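Local coordinates for protein enolase from the environmental genome shotgun sequencing of the Sargasso Sea (PDB 2QGY) that is of unknown function but binds magnesium and, as an enolase-superfamily member, probably removes a proton next to a substrate carboxylate, at residues 84-89 / 107-112; 136-141 / 345-350; 300-305 / 326-331. One frame throughout, in Å; residues are numbered along the deposited sequence.

Interaction 3 lies nearest the centre of the chain and is buried. Interaction 1 is also buried but belongs to the N-terminal domain, with its centre about 22 Å from that of interaction 3. Interaction 2 is only partly buried and lies on the opposite side of the chain's centre from interaction 1. Interactions 2 and 3 hold the same barrel sheet: strands 135-141 and 327-329 are neighbours in it, and Tyr139 O and Ile329 N probably form a hydrogen bond. Their chemistry differs. Interaction 1 joins two helices mainly by apolar side chains. Interaction 2 rests on one backbone bond and isoleucine packing. Interaction 3, beside the magnesium site, adds buried polar bonds and an aromatic pair.

Interaction 1: residues 84-89 / 107-112; sequences SFYNKI and AIEIAL
Phe85 packs against Ile108, Glu109 and Leu112 between two nearly antiparallel helices of the N-terminal capping domain that is characteristic of the enolase superfamily. The axes of the two short segments are 165° apart and come no closer than 11.0 Å, and the Phe85 ring bridges that distance.

The apolar contacts all centre on Phe85. Its CG lies anti to the backbone N (chi1 169°), which sends the ring across to the other helix. Ile108 meets the far end of the ring, with CG2 3.6 Å from CE1. Leu112 meets the near end, with CD1 3.6 Å from Phe85 CB. Glu109 CB lies by the CD2/CE2 side of the ring, 3.7 Å from Phe85 CE2. Within its own helix, Ile89 CG1 lies over one face of the ring, toward its rim.

The polar contacts lead to the barrel. Glu109 OE2 accepts hydrogen bonds from Trp113 NE1 and from Ile283 N at the start of helix 282-294. That helix start would probably stabilise the negative charge of the carboxylate. Tyr86 OH bonds Asp284 of the same helix. The other carboxylate oxygen, Glu109 OE1, lies at the edge of the Tyr86 ring, 3.8 Å from CD1.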
ATOM      1  N   SER A  84      19.488  10.873   4.771  1.00 23.12           N
ATOM      2  CA  SER A  84      18.570  11.708   5.535  1.00 22.59           C
ATOM      3  C   SER A  84      17.183  11.707   4.877  1.00 21.96           C
ATOM      4  O   SER A  84      16.161  11.809   5.567  1.00 21.32           O
ATOM      5  CB  SER A  84      19.110  13.137   5.790  1.00 24.03           C
ATOM      6  OG  SER A  84      19.219  13.876   4.599  1.00 24.04           O
ATOM      7  N   PHE A  85      17.150  11.588   3.552  1.00 21.77           N
ATOM      8  CA  PHE A  85      15.876  11.406   2.846  1.00 20.52           C
ATOM      9  C   PHE A  85      15.175  10.134   3.370  1.00 20.30           C
ATOM     10  O   PHE A  85      14.014  10.172   3.770  1.00 20.52           O
ATOM     11  CB  PHE A  85      16.079  11.281   1.333  1.00 21.42           C
ATOM     12  CG  PHE A  85      14.831  10.829   0.601  1.00 20.53           C
ATOM     13  CD1 PHE A  85      13.734  11.687   0.487  1.00 21.58           C
ATOM     14  CD2 PHE A  85      14.741   9.556   0.059  1.00 22.95           C
ATOM     15  CE1 PHE A  85      12.558  11.285  -0.165  1.00 22.47           C
ATOM     16  CE2 PHE A  85      13.559   9.158  -0.604  1.00 19.47           C
ATOM     17  CZ  PHE A  85      12.486  10.020  -0.709  1.00 21.20           C
ATOM     18  N   TYR A  86      15.911   9.039   3.385  1.00 19.59           N
ATOM     19  CA  TYR A  86      15.351   7.723   3.786  1.00 19.91           C
ATOM     20  C   TYR A  86      14.797   7.806   5.198  1.00 20.03           C
ATOM     21  O   TYR A  86      13.652   7.393   5.473  1.00 19.42           O
ATOM     22  CB  TYR A  86      16.442   6.658   3.731  1.00 19.78           C
ATOM     23  CG  TYR A  86      15.970   5.260   4.094  1.00 20.71           C
ATOM     24  CD1 TYR A  86      15.532   4.371   3.103  1.00 20.48           C
ATOM     25  CD2 TYR A  86      15.962   4.819   5.428  1.00 22.12           C
ATOM     26  CE1 TYR A  86      15.101   3.090   3.426  1.00 19.97           C
ATOM     27  CE2 TYR A  86      15.526   3.501   5.749  1.00 22.55           C
ATOM     28  CZ  TYR A  86      15.119   2.660   4.735  1.00 21.84           C
ATOM     29  OH  TYR A  86      14.697   1.363   5.013  1.00 20.43           O
ATOM     30  N   ASN A  87      15.595   8.395   6.091  1.00 20.08           N
ATOM     31  CA  ASN A  87      15.179   8.604   7.480  1.00 21.40           C
ATOM     32  C   ASN A  87      13.949   9.485   7.636  1.00 20.97           C
ATOM     33  O   ASN A  87      13.070   9.215   8.479  1.00 22.02           O
ATOM     34  CB  ASN A  87      16.364   9.130   8.328  1.00 21.10           C
ATOM     35  CG  ASN A  87      17.447   8.093   8.498  1.00 23.57           C
ATOM     36  OD1 ASN A  87      17.197   6.887   8.359  1.00 25.79           O
ATOM     37  ND2 ASN A  87      18.660   8.541   8.831  1.00 23.55           N
ATOM     38  N   LYS A  88      13.865  10.534   6.823  1.00 21.22           N
ATOM     39  CA  LYS A  88      12.722  11.429   6.859  1.00 21.63           C
ATOM     40  C   LYS A  88      11.456  10.705   6.389  1.00 20.95           C
ATOM     41  O   LYS A  88      10.395  10.862   6.982  1.00 20.42           O
ATOM     42  CB  LYS A  88      12.980  12.632   5.965  1.00 21.88           C
ATOM     43  CG  LYS A  88      11.787  13.565   5.762  1.00 26.76           C
ATOM     44  CD  LYS A  88      11.528  14.425   6.989  1.00 32.68           C
ATOM     45  CE  LYS A  88      10.481  15.485   6.678  1.00 36.51           C
ATOM     46  NZ  LYS A  88      10.496  16.591   7.686  1.00 39.59           N
ATOM     47  N   ILE A  89      11.577   9.957   5.296  1.00 20.21           N
ATOM     48  CA  ILE A  89      10.467   9.115   4.824  1.00 20.05           C
ATOM     49  C   ILE A  89       9.976   8.172   5.932  1.00 21.65           C
ATOM     50  O   ILE A  89       8.770   8.075   6.174  1.00 21.11           O
ATOM     51  CB  ILE A  89      10.836   8.302   3.525  1.00 20.22           C
ATOM     52  CG1 ILE A  89      10.960   9.235   2.324  1.00 19.44           C
ATOM     53  CG2 ILE A  89       9.764   7.190   3.213  1.00 19.25           C
ATOM     54  CD1 ILE A  89       9.724  10.154   2.088  1.00 21.08           C
ATOM     55  N   ALA A 107      10.826   6.801  -6.767  1.00 14.10           N
ATOM     56  CA  ALA A 107      11.187   7.709  -7.840  1.00 14.07           C
ATOM     57  C   ALA A 107      12.149   8.773  -7.267  1.00 14.48           C
ATOM     58  O   ALA A 107      13.150   9.082  -7.892  1.00 14.59           O
ATOM     59  CB  ALA A 107       9.965   8.349  -8.458  1.00 13.99           C
ATOM     60  N   ILE A 108      11.835   9.299  -6.090  1.00 13.79           N
ATOM     61  CA  ILE A 108      12.638  10.379  -5.507  1.00 14.64           C
ATOM     62  C   ILE A 108      13.991   9.783  -5.099  1.00 15.10           C
ATOM     63  O   ILE A 108      15.038  10.339  -5.441  1.00 16.35           O
ATOM     64  CB  ILE A 108      11.967  11.036  -4.300  1.00 13.91           C
ATOM     65  CG1 ILE A 108      10.690  11.776  -4.712  1.00 15.03           C
ATOM     66  CG2 ILE A 108      12.959  12.029  -3.625  1.00 17.07           C
ATOM     67  CD1 ILE A 108       9.781  12.168  -3.493  1.00 15.72           C
ATOM     68  N   GLU A 109      13.987   8.619  -4.433  1.00 14.84           N
ATOM     69  CA  GLU A 109      15.277   8.085  -3.986  1.00 15.13           C
ATOM     70  C   GLU A 109      16.185   7.771  -5.157  1.00 15.46           C
ATOM     71  O   GLU A 109      17.402   8.011  -5.091  1.00 15.81           O
ATOM     72  CB  GLU A 109      15.135   6.862  -3.072  1.00 14.91           C
ATOM     73  CG  GLU A 109      16.407   6.603  -2.256  1.00 18.22           C
ATOM     74  CD  GLU A 109      16.407   5.243  -1.590  1.00 19.08           C
ATOM     75  OE1 GLU A 109      15.600   5.006  -0.655  1.00 18.46           O
ATOM     76  OE2 GLU A 109      17.242   4.432  -2.015  1.00 16.89           O
ATOM     77  N   ILE A 110      15.620   7.241  -6.228  1.00 14.17           N
ATOM     78  CA  ILE A 110      16.403   6.897  -7.414  1.00 14.74           C
ATOM     79  C   ILE A 110      17.023   8.175  -7.983  1.00 14.84           C
ATOM     80  O   ILE A 110      18.193   8.178  -8.383  1.00 15.78           O
ATOM     81  CB  ILE A 110      15.525   6.179  -8.472  1.00 15.10           C
ATOM     82  CG1 ILE A 110      15.232   4.732  -8.000  1.00 13.86           C
ATOM     83  CG2 ILE A 110      16.248   6.137  -9.861  1.00 15.76           C
ATOM     84  CD1 ILE A 110      14.138   4.021  -8.800  1.00 15.56           C
ATOM     85  N   ALA A 111      16.255   9.257  -8.023  1.00 15.07           N
ATOM     86  CA  ALA A 111      16.822  10.551  -8.506  1.00 15.74           C
ATOM     87  C   ALA A 111      17.973  11.075  -7.630  1.00 17.42           C
ATOM     88  O   ALA A 111      18.934  11.675  -8.148  1.00 17.60           O
ATOM     89  CB  ALA A 111      15.752  11.606  -8.637  1.00 15.34           C
ATOM     90  N   LEU A 112      17.850  10.887  -6.315  1.00 17.24           N
ATOM     91  CA  LEU A 112      18.913  11.304  -5.391  1.00 17.85           C
ATOM     92  C   LEU A 112      20.186  10.460  -5.594  1.00 18.60           C
ATOM     93  O   LEU A 112      21.317  10.966  -5.472  1.00 18.94           O
ATOM     94  CB  LEU A 112      18.423  11.279  -3.940  1.00 17.94           C
ATOM     95  CG  LEU A 112      17.249  12.193  -3.534  1.00 19.46           C
ATOM     96  CD1 LEU A 112      16.953  12.098  -2.068  1.00 20.13           C
ATOM     97  CD2 LEU A 112      17.436  13.698  -3.945  1.00 20.43           C
TER

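Interaction 2: residues 136-141 / 345-350; sequences VPIYAT and FDIIDN
Ile138 and Asn350 meet at a flat group, the backbone carbonyl of Asn350. Ile138 N donates to Asn350 O at 3.0 Å. The bond is straight at hydrogen, 167°, but the donor is tilted 33° from the carbonyl plane. The same oxygen also lies 3.4 Å from Pro137 CA, in a CA-H...O contact. Two neighbouring residues of strand 136-141 therefore meet one acceptor. The CA-CB bond of Tyr139 points away from this contact; its ring meets Trp224 edge-to-face, and its hydroxyl bonds Lys169.

The Ile138 side chain lies against the backbone that carries this carbonyl. Its CG1 takes the crowded position between the backbone N and the carbonyl carbon (chi1 49°). That brings Ile138 CG1 to 3.6 Å from Asn350 O. Ile138 CD1 then reaches further along the turn and lies 3.9 Å from Asp349 O.

Asp349 and Asn350 are the two central residues of a type II' beta turn. It closes a hairpin between strands 345-348 and 351-354. Asp349 has the positive phi expected at the first of these positions. Strand 351-354 runs antiparallel to strand 135-141, the first strand of the modified TIM barrel of this superfamily. Val136 bonds Ala352 through the backbone, so the Ile138 to Asn350 bond extends that pairing to the turn. The hairpin is thus joined to the barrel sheet at its tip as well as along its second strand.

Ile347 adds a looser apolar contact from the first hairpin strand. Its CG2 branch lies 4.2 Å from Ile138 CD1. Ala352 touches both isoleucine side chains, and Tyr165 and strand 327-329 pack against Ile138 as well.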
ATOM      1  N   VAL A 136      25.022  -7.476 -17.418  1.00 26.14           N
ATOM      2  CA  VAL A 136      23.960  -7.998 -16.563  1.00 24.37           C
ATOM      3  C   VAL A 136      23.101  -8.975 -17.332  1.00 22.04           C
ATOM      4  O   VAL A 136      22.483  -8.582 -18.307  1.00 22.79           O
ATOM      5  CB  VAL A 136      23.078  -6.833 -16.027  1.00 24.17           C
ATOM      6  CG1 VAL A 136      21.783  -7.386 -15.324  1.00 24.29           C
ATOM      7  CG2 VAL A 136      23.906  -5.948 -15.117  1.00 24.63           C
ATOM      8  N   PRO A 137      23.067 -10.258 -16.919  1.00 20.86           N
ATOM      9  CA  PRO A 137      22.194 -11.157 -17.666  1.00 20.23           C
ATOM     10  C   PRO A 137      20.733 -10.692 -17.628  1.00 19.64           C
ATOM     11  O   PRO A 137      20.259 -10.219 -16.578  1.00 19.02           O
ATOM     12  CB  PRO A 137      22.336 -12.491 -16.912  1.00 20.42           C
ATOM     13  CG  PRO A 137      23.758 -12.393 -16.281  1.00 21.97           C
ATOM     14  CD  PRO A 137      23.796 -10.952 -15.835  1.00 20.75           C
ATOM     15  N   ILE A 138      20.040 -10.827 -18.748  1.00 18.99           N
ATOM     16  CA  ILE A 138      18.630 -10.429 -18.839  1.00 18.79           C
ATOM     17  C   ILE A 138      17.743 -11.536 -19.381  1.00 18.94           C
ATOM     18  O   ILE A 138      18.222 -12.488 -19.985  1.00 19.59           O
ATOM     19  CB  ILE A 138      18.455  -9.143 -19.722  1.00 18.82           C
ATOM     20  CG1 ILE A 138      19.207  -9.266 -21.058  1.00 19.58           C
ATOM     21  CG2 ILE A 138      18.959  -7.910 -18.985  1.00 19.97           C
ATOM     22  CD1 ILE A 138      18.462  -9.927 -22.173  1.00 23.99           C
ATOM     23  N   TYR A 139      16.432 -11.408 -19.182  1.00 17.76           N
ATOM     24  CA  TYR A 139      15.479 -12.260 -19.850  1.00 17.06           C
ATOM     25  C   TYR A 139      14.354 -11.343 -20.346  1.00 17.32           C
ATOM     26  O   TYR A 139      14.200 -10.217 -19.856  1.00 19.20           O
ATOM     27  CB  TYR A 139      14.934 -13.348 -18.896  1.00 17.16           C
ATOM     28  CG  TYR A 139      13.949 -12.816 -17.861  1.00 14.81           C
ATOM     29  CD1 TYR A 139      12.577 -12.792 -18.126  1.00 14.76           C
ATOM     30  CD2 TYR A 139      14.398 -12.309 -16.633  1.00 15.19           C
ATOM     31  CE1 TYR A 139      11.648 -12.258 -17.175  1.00 14.44           C
ATOM     32  CE2 TYR A 139      13.504 -11.796 -15.683  1.00 16.31           C
ATOM     33  CZ  TYR A 139      12.137 -11.761 -15.965  1.00 15.76           C
ATOM     34  OH  TYR A 139      11.258 -11.281 -15.026  1.00 16.22           O
ATOM     35  N   ALA A 140      13.595 -11.829 -21.315  1.00 17.19           N
ATOM     36  CA  ALA A 140      12.544 -11.057 -21.947  1.00 17.91           C
ATOM     37  C   ALA A 140      11.181 -11.562 -21.575  1.00 18.09           C
ATOM     38  O   ALA A 140      10.895 -12.779 -21.637  1.00 18.30           O
ATOM     39  CB  ALA A 140      12.712 -11.078 -23.463  1.00 17.76           C
ATOM     40  N   THR A 141      10.310 -10.623 -21.218  1.00 18.42           N
ATOM     41  CA  THR A 141       8.937 -10.951 -20.882  1.00 17.69           C
ATOM     42  C   THR A 141       8.042 -10.763 -22.090  1.00 18.67           C
ATOM     43  O   THR A 141       8.101  -9.740 -22.758  1.00 17.43           O
ATOM     44  CB  THR A 141       8.435 -10.090 -19.708  1.00 18.66           C
ATOM     45  OG1 THR A 141       9.164 -10.455 -18.540  1.00 17.00           O
ATOM     46  CG2 THR A 141       6.961 -10.290 -19.451  1.00 18.69           C
ATOM     47  N   PHE A 345      22.443   1.686 -21.881  1.00 23.74           N
ATOM     48  CA  PHE A 345      22.894   0.313 -21.961  1.00 23.73           C
ATOM     49  C   PHE A 345      22.622  -0.204 -23.365  1.00 24.37           C
ATOM     50  O   PHE A 345      21.784   0.348 -24.085  1.00 24.95           O
ATOM     51  CB  PHE A 345      22.156  -0.542 -20.905  1.00 23.26           C
ATOM     52  CG  PHE A 345      20.657  -0.490 -21.033  1.00 22.87           C
ATOM     53  CD1 PHE A 345      19.976  -1.393 -21.850  1.00 21.59           C
ATOM     54  CD2 PHE A 345      19.914   0.466 -20.328  1.00 20.84           C
ATOM     55  CE1 PHE A 345      18.557  -1.329 -21.988  1.00 22.73           C
ATOM     56  CE2 PHE A 345      18.511   0.523 -20.454  1.00 21.67           C
ATOM     57  CZ  PHE A 345      17.837  -0.378 -21.289  1.00 20.85           C
ATOM     58  N   ASP A 346      23.335  -1.269 -23.739  1.00 24.97           N
ATOM     59  CA  ASP A 346      23.112  -1.997 -24.973  1.00 25.94           C
ATOM     60  C   ASP A 346      22.784  -3.437 -24.622  1.00 25.00           C
ATOM     61  O   ASP A 346      23.504  -4.049 -23.828  1.00 25.21           O
ATOM     62  CB  ASP A 346      24.396  -1.973 -25.796  1.00 27.06           C
ATOM     63  CG  ASP A 346      24.656  -0.622 -26.407  1.00 32.09           C
ATOM     64  OD1 ASP A 346      23.904  -0.268 -27.335  1.00 37.35           O
ATOM     65  OD2 ASP A 346      25.601   0.074 -25.958  1.00 36.52           O
ATOM     66  N   ILE A 347      21.699  -3.968 -25.177  1.00 24.49           N
ATOM     67  CA  ILE A 347      21.371  -5.385 -24.998  1.00 25.63           C
ATOM     68  C   ILE A 347      22.156  -6.096 -26.089  1.00 25.47           C
ATOM     69  O   ILE A 347      21.978  -5.795 -27.277  1.00 25.15           O
ATOM     70  CB  ILE A 347      19.856  -5.673 -25.167  1.00 26.01           C
ATOM     71  CG1 ILE A 347      18.989  -4.805 -24.206  1.00 26.85           C
ATOM     72  CG2 ILE A 347      19.566  -7.222 -25.132  1.00 27.11           C
ATOM     73  CD1 ILE A 347      19.166  -4.995 -22.740  1.00 27.75           C
ATOM     74  N   ILE A 348      23.069  -6.979 -25.678  1.00 25.24           N
ATOM     75  CA  ILE A 348      23.840  -7.803 -26.629  1.00 25.78           C
ATOM     76  C   ILE A 348      23.604  -9.284 -26.301  1.00 25.25           C
ATOM     77  O   ILE A 348      24.107  -9.791 -25.302  1.00 25.56           O
ATOM     78  CB  ILE A 348      25.356  -7.447 -26.605  1.00 25.34           C
ATOM     79  CG1 ILE A 348      25.569  -5.942 -26.870  1.00 25.88           C
ATOM     80  CG2 ILE A 348      26.118  -8.275 -27.655  1.00 27.15           C
ATOM     81  CD1 ILE A 348      26.975  -5.456 -26.584  1.00 27.33           C
ATOM     82  N   ASP A 349      22.832  -9.966 -27.139  1.00 25.60           N
ATOM     83  CA  ASP A 349      22.374 -11.316 -26.847  1.00 25.67           C
ATOM     84  C   ASP A 349      21.736 -11.364 -25.453  1.00 25.34           C
ATOM     85  O   ASP A 349      20.743 -10.676 -25.203  1.00 24.60           O
ATOM     86  CB  ASP A 349      23.522 -12.329 -26.929  1.00 26.39           C
ATOM     87  CG  ASP A 349      24.106 -12.449 -28.324  1.00 30.02           C
ATOM     88  OD1 ASP A 349      23.421 -12.079 -29.310  1.00 30.37           O
ATOM     89  OD2 ASP A 349      25.258 -12.936 -28.416  1.00 32.14           O
ATOM     90  N   ASN A 350      22.351 -12.129 -24.553  1.00 24.52           N
ATOM     91  CA  ASN A 350      21.760 -12.434 -23.250  1.00 25.15           C
ATOM     92  C   ASN A 350      22.085 -11.481 -22.109  1.00 24.65           C
ATOM     93  O   ASN A 350      21.734 -11.771 -20.973  1.00 24.54           O
ATOM     94  CB  ASN A 350      22.095 -13.872 -22.819  1.00 24.73           C
ATOM     95  CG  ASN A 350      23.599 -14.099 -22.600  1.00 27.29           C
ATOM     96  OD1 ASN A 350      24.436 -13.602 -23.346  1.00 27.60           O
ATOM     97  ND2 ASN A 350      23.934 -14.877 -21.569  1.00 31.41           N
TER

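Interaction 3: residues 300-305 / 326-331; sequences SPHCWN and KAEIFP
Ser300, just past the C-terminal end of strand 298-299, meets Lys326, just before strand 327-329, the next barrel strand. The fold is the modified TIM barrel of the enolase superfamily, and loop 300-305 runs almost parallel to segment 326-331.

Two hydrogen bonds cross the contact. Ser300 OG donates to Lys326 O at 2.6 Å, almost in line with the carbonyl bond. Cys303 N donates to Glu328 OE1 at 2.9 Å, on the anti side and 25° out of the carboxylate plane. Glu328 OE2 is held by Thr141 and by a salt bridge to Lys169, so both carboxylate oxygens are engaged.

His302 lies alongside Glu328, pointing the same way, with CD2 3.5 Å from OE1. Its ND1 bonds Asp275, a His-Asp pair consistent with the active sites of mandelate racemase relatives. The nearest His302 side-chain atom is about 4 Å from the magnesium ion bound by Asp200, Glu226 and Glu252.

Aromatic packing closes the other end. Trp304 is the centre of an inverse gamma turn, and its five-membered ring is inclined 36° to the Phe330 ring. Trp304 NE1 bonds Tyr333. Trp304 CD1 sits over one face of the Phe330 ring, toward the rim, 3.4 Å from CZ.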
ATOM      1  N   SER A 300      15.578 -10.992  -8.531  1.00 17.78           N
ATOM      2  CA  SER A 300      15.400 -10.707  -9.946  1.00 16.16           C
ATOM      3  C   SER A 300      14.452  -9.535  -9.968  1.00 16.57           C
ATOM      4  O   SER A 300      13.265  -9.716  -9.892  1.00 15.81           O
ATOM      5  CB  SER A 300      14.714 -11.892 -10.628  1.00 16.43           C
ATOM      6  OG  SER A 300      14.429 -11.591 -11.996  1.00 18.47           O
ATOM      7  N   PRO A 301      14.966  -8.304 -10.029  1.00 16.15           N
ATOM      8  CA  PRO A 301      14.003  -7.205  -9.985  1.00 15.88           C
ATOM      9  C   PRO A 301      12.958  -7.234 -11.102  1.00 16.23           C
ATOM     10  O   PRO A 301      13.260  -7.584 -12.268  1.00 16.89           O
ATOM     11  CB  PRO A 301      14.892  -5.956 -10.101  1.00 16.61           C
ATOM     12  CG  PRO A 301      16.243  -6.423  -9.587  1.00 16.63           C
ATOM     13  CD  PRO A 301      16.356  -7.832 -10.166  1.00 17.94           C
ATOM     14  N   HIS A 302      11.732  -6.869 -10.742  1.00 15.42           N
ATOM     15  CA  HIS A 302      10.649  -6.807 -11.684  1.00 14.84           C
ATOM     16  C   HIS A 302      10.831  -5.426 -12.313  1.00 14.50           C
ATOM     17  O   HIS A 302      11.326  -4.516 -11.666  1.00 15.01           O
ATOM     18  CB  HIS A 302       9.342  -6.919 -10.884  1.00 15.28           C
ATOM     19  CG  HIS A 302       8.074  -6.687 -11.664  1.00 17.10           C
ATOM     20  ND1 HIS A 302       7.460  -5.456 -11.717  1.00 20.06           N
ATOM     21  CD2 HIS A 302       7.227  -7.550 -12.280  1.00 18.66           C
ATOM     22  CE1 HIS A 302       6.319  -5.551 -12.380  1.00 20.19           C
ATOM     23  NE2 HIS A 302       6.157  -6.811 -12.747  1.00 20.18           N
ATOM     24  N   CYS A 303      10.494  -5.285 -13.582  1.00 14.48           N
ATOM     25  CA  CYS A 303      10.681  -3.987 -14.241  1.00 14.91           C
ATOM     26  C   CYS A 303       9.616  -3.749 -15.307  1.00 15.23           C
ATOM     27  O   CYS A 303       9.905  -3.660 -16.509  1.00 16.77           O
ATOM     28  CB  CYS A 303      12.108  -3.844 -14.824  1.00 14.85           C
ATOM     29  SG  CYS A 303      12.440  -2.081 -15.296  1.00 17.71           S
ATOM     30  N   TRP A 304       8.360  -3.674 -14.880  1.00 15.40           N
ATOM     31  CA  TRP A 304       7.307  -3.306 -15.803  1.00 14.69           C
ATOM     32  C   TRP A 304       7.188  -1.777 -15.725  1.00 15.58           C
ATOM     33  O   TRP A 304       6.318  -1.209 -15.056  1.00 15.05           O
ATOM     34  CB  TRP A 304       5.997  -4.050 -15.509  1.00 16.72           C
ATOM     35  CG  TRP A 304       4.936  -3.813 -16.549  1.00 15.46           C
ATOM     36  CD1 TRP A 304       5.103  -3.721 -17.896  1.00 15.79           C
ATOM     37  CD2 TRP A 304       3.551  -3.571 -16.300  1.00 15.82           C
ATOM     38  NE1 TRP A 304       3.898  -3.458 -18.517  1.00 18.42           N
ATOM     39  CE2 TRP A 304       2.926  -3.384 -17.559  1.00 16.18           C
ATOM     40  CE3 TRP A 304       2.775  -3.517 -15.138  1.00 18.75           C
ATOM     41  CZ2 TRP A 304       1.550  -3.141 -17.687  1.00 20.20           C
ATOM     42  CZ3 TRP A 304       1.392  -3.283 -15.263  1.00 19.84           C
ATOM     43  CH2 TRP A 304       0.809  -3.083 -16.532  1.00 19.83           C
ATOM     44  N   ASN A 305       8.110  -1.130 -16.421  1.00 14.39           N
ATOM     45  CA  ASN A 305       8.356   0.325 -16.327  1.00 15.31           C
ATOM     46  C   ASN A 305       8.930   0.703 -17.687  1.00 15.64           C
ATOM     47  O   ASN A 305       9.037  -0.151 -18.596  1.00 16.07           O
ATOM     48  CB  ASN A 305       9.440   0.616 -15.285  1.00 14.79           C
ATOM     49  CG  ASN A 305       9.016   0.274 -13.853  1.00 15.47           C
ATOM     50  OD1 ASN A 305       8.039   0.814 -13.334  1.00 16.87           O
ATOM     51  ND2 ASN A 305       9.782  -0.565 -13.204  1.00 14.91           N
ATOM     52  N   LYS A 326      18.529 -13.238 -13.366  1.00 20.31           N
ATOM     53  CA  LYS A 326      18.362 -12.511 -14.616  1.00 20.24           C
ATOM     54  C   LYS A 326      17.366 -11.355 -14.447  1.00 19.21           C
ATOM     55  O   LYS A 326      16.363 -11.495 -13.743  1.00 18.61           O
ATOM     56  CB  LYS A 326      17.925 -13.469 -15.706  1.00 20.13           C
ATOM     57  CG  LYS A 326      19.050 -14.458 -16.082  1.00 21.74           C
ATOM     58  CD  LYS A 326      18.516 -15.475 -17.036  1.00 27.20           C
ATOM     59  CE  LYS A 326      18.270 -16.785 -16.301  1.00 31.53           C
ATOM     60  NZ  LYS A 326      19.541 -17.244 -15.610  1.00 36.18           N
ATOM     61  N   ALA A 327      17.710 -10.212 -15.049  1.00 18.06           N
ATOM     62  CA  ALA A 327      16.961  -8.967 -14.931  1.00 16.79           C
ATOM     63  C   ALA A 327      15.923  -8.832 -16.023  1.00 16.97           C
ATOM     64  O   ALA A 327      16.187  -9.179 -17.172  1.00 17.54           O
ATOM     65  CB  ALA A 327      17.940  -7.776 -14.972  1.00 15.59           C
ATOM     66  N   GLU A 328      14.738  -8.311 -15.674  1.00 15.72           N
ATOM     67  CA  GLU A 328      13.602  -8.336 -16.578  1.00 15.17           C
ATOM     68  C   GLU A 328      13.626  -7.197 -17.619  1.00 15.85           C
ATOM     69  O   GLU A 328      13.808  -6.011 -17.256  1.00 16.21           O
ATOM     70  CB  GLU A 328      12.296  -8.203 -15.773  1.00 14.04           C
ATOM     71  CG  GLU A 328      11.076  -8.255 -16.663  1.00 15.19           C
ATOM     72  CD  GLU A 328       9.771  -8.339 -15.876  1.00 16.42           C
ATOM     73  OE1 GLU A 328       9.717  -7.755 -14.775  1.00 19.03           O
ATOM     74  OE2 GLU A 328       8.828  -9.014 -16.345  1.00 16.86           O
ATOM     75  N   ILE A 329      13.465  -7.543 -18.884  1.00 15.98           N
ATOM     76  CA  ILE A 329      13.274  -6.532 -19.948  1.00 16.91           C
ATOM     77  C   ILE A 329      11.988  -6.800 -20.725  1.00 16.62           C
ATOM     78  O   ILE A 329      11.567  -7.938 -20.851  1.00 17.03           O
ATOM     79  CB  ILE A 329      14.481  -6.434 -20.926  1.00 18.34           C
ATOM     80  CG1 ILE A 329      14.627  -7.705 -21.728  1.00 20.64           C
ATOM     81  CG2 ILE A 329      15.803  -6.095 -20.191  1.00 17.71           C
ATOM     82  CD1 ILE A 329      14.997  -7.449 -23.171  1.00 28.10           C
ATOM     83  N   PHE A 330      11.356  -5.731 -21.201  1.00 17.42           N
ATOM     84  CA  PHE A 330      10.221  -5.811 -22.107  1.00 16.84           C
ATOM     85  C   PHE A 330      10.763  -5.355 -23.447  1.00 17.17           C
ATOM     86  O   PHE A 330      10.980  -4.166 -23.644  1.00 17.05           O
ATOM     87  CB  PHE A 330       9.079  -4.892 -21.653  1.00 17.73           C
ATOM     88  CG  PHE A 330       8.258  -5.473 -20.566  1.00 14.47           C
ATOM     89  CD1 PHE A 330       7.015  -6.036 -20.833  1.00 18.39           C
ATOM     90  CD2 PHE A 330       8.736  -5.486 -19.258  1.00 16.67           C
ATOM     91  CE1 PHE A 330       6.263  -6.588 -19.802  1.00 18.03           C
ATOM     92  CE2 PHE A 330       7.987  -6.046 -18.210  1.00 17.21           C
ATOM     93  CZ  PHE A 330       6.745  -6.605 -18.493  1.00 18.70           C
ATOM     94  N   PRO A 331      11.083  -6.314 -24.327  1.00 18.29           N
ATOM     95  CA  PRO A 331      11.719  -5.920 -25.575  1.00 18.25           C
ATOM     96  C   PRO A 331      10.880  -4.903 -26.353  1.00 18.12           C
ATOM     97  O   PRO A 331      11.459  -4.003 -26.952  1.00 19.08           O
ATOM     98  CB  PRO A 331      11.850  -7.235 -26.344  1.00 18.93           C
ATOM     99  CG  PRO A 331      11.990  -8.270 -25.268  1.00 18.93           C
ATOM    100  CD  PRO A 331      10.928  -7.778 -24.232  1.00 18.49           C
TER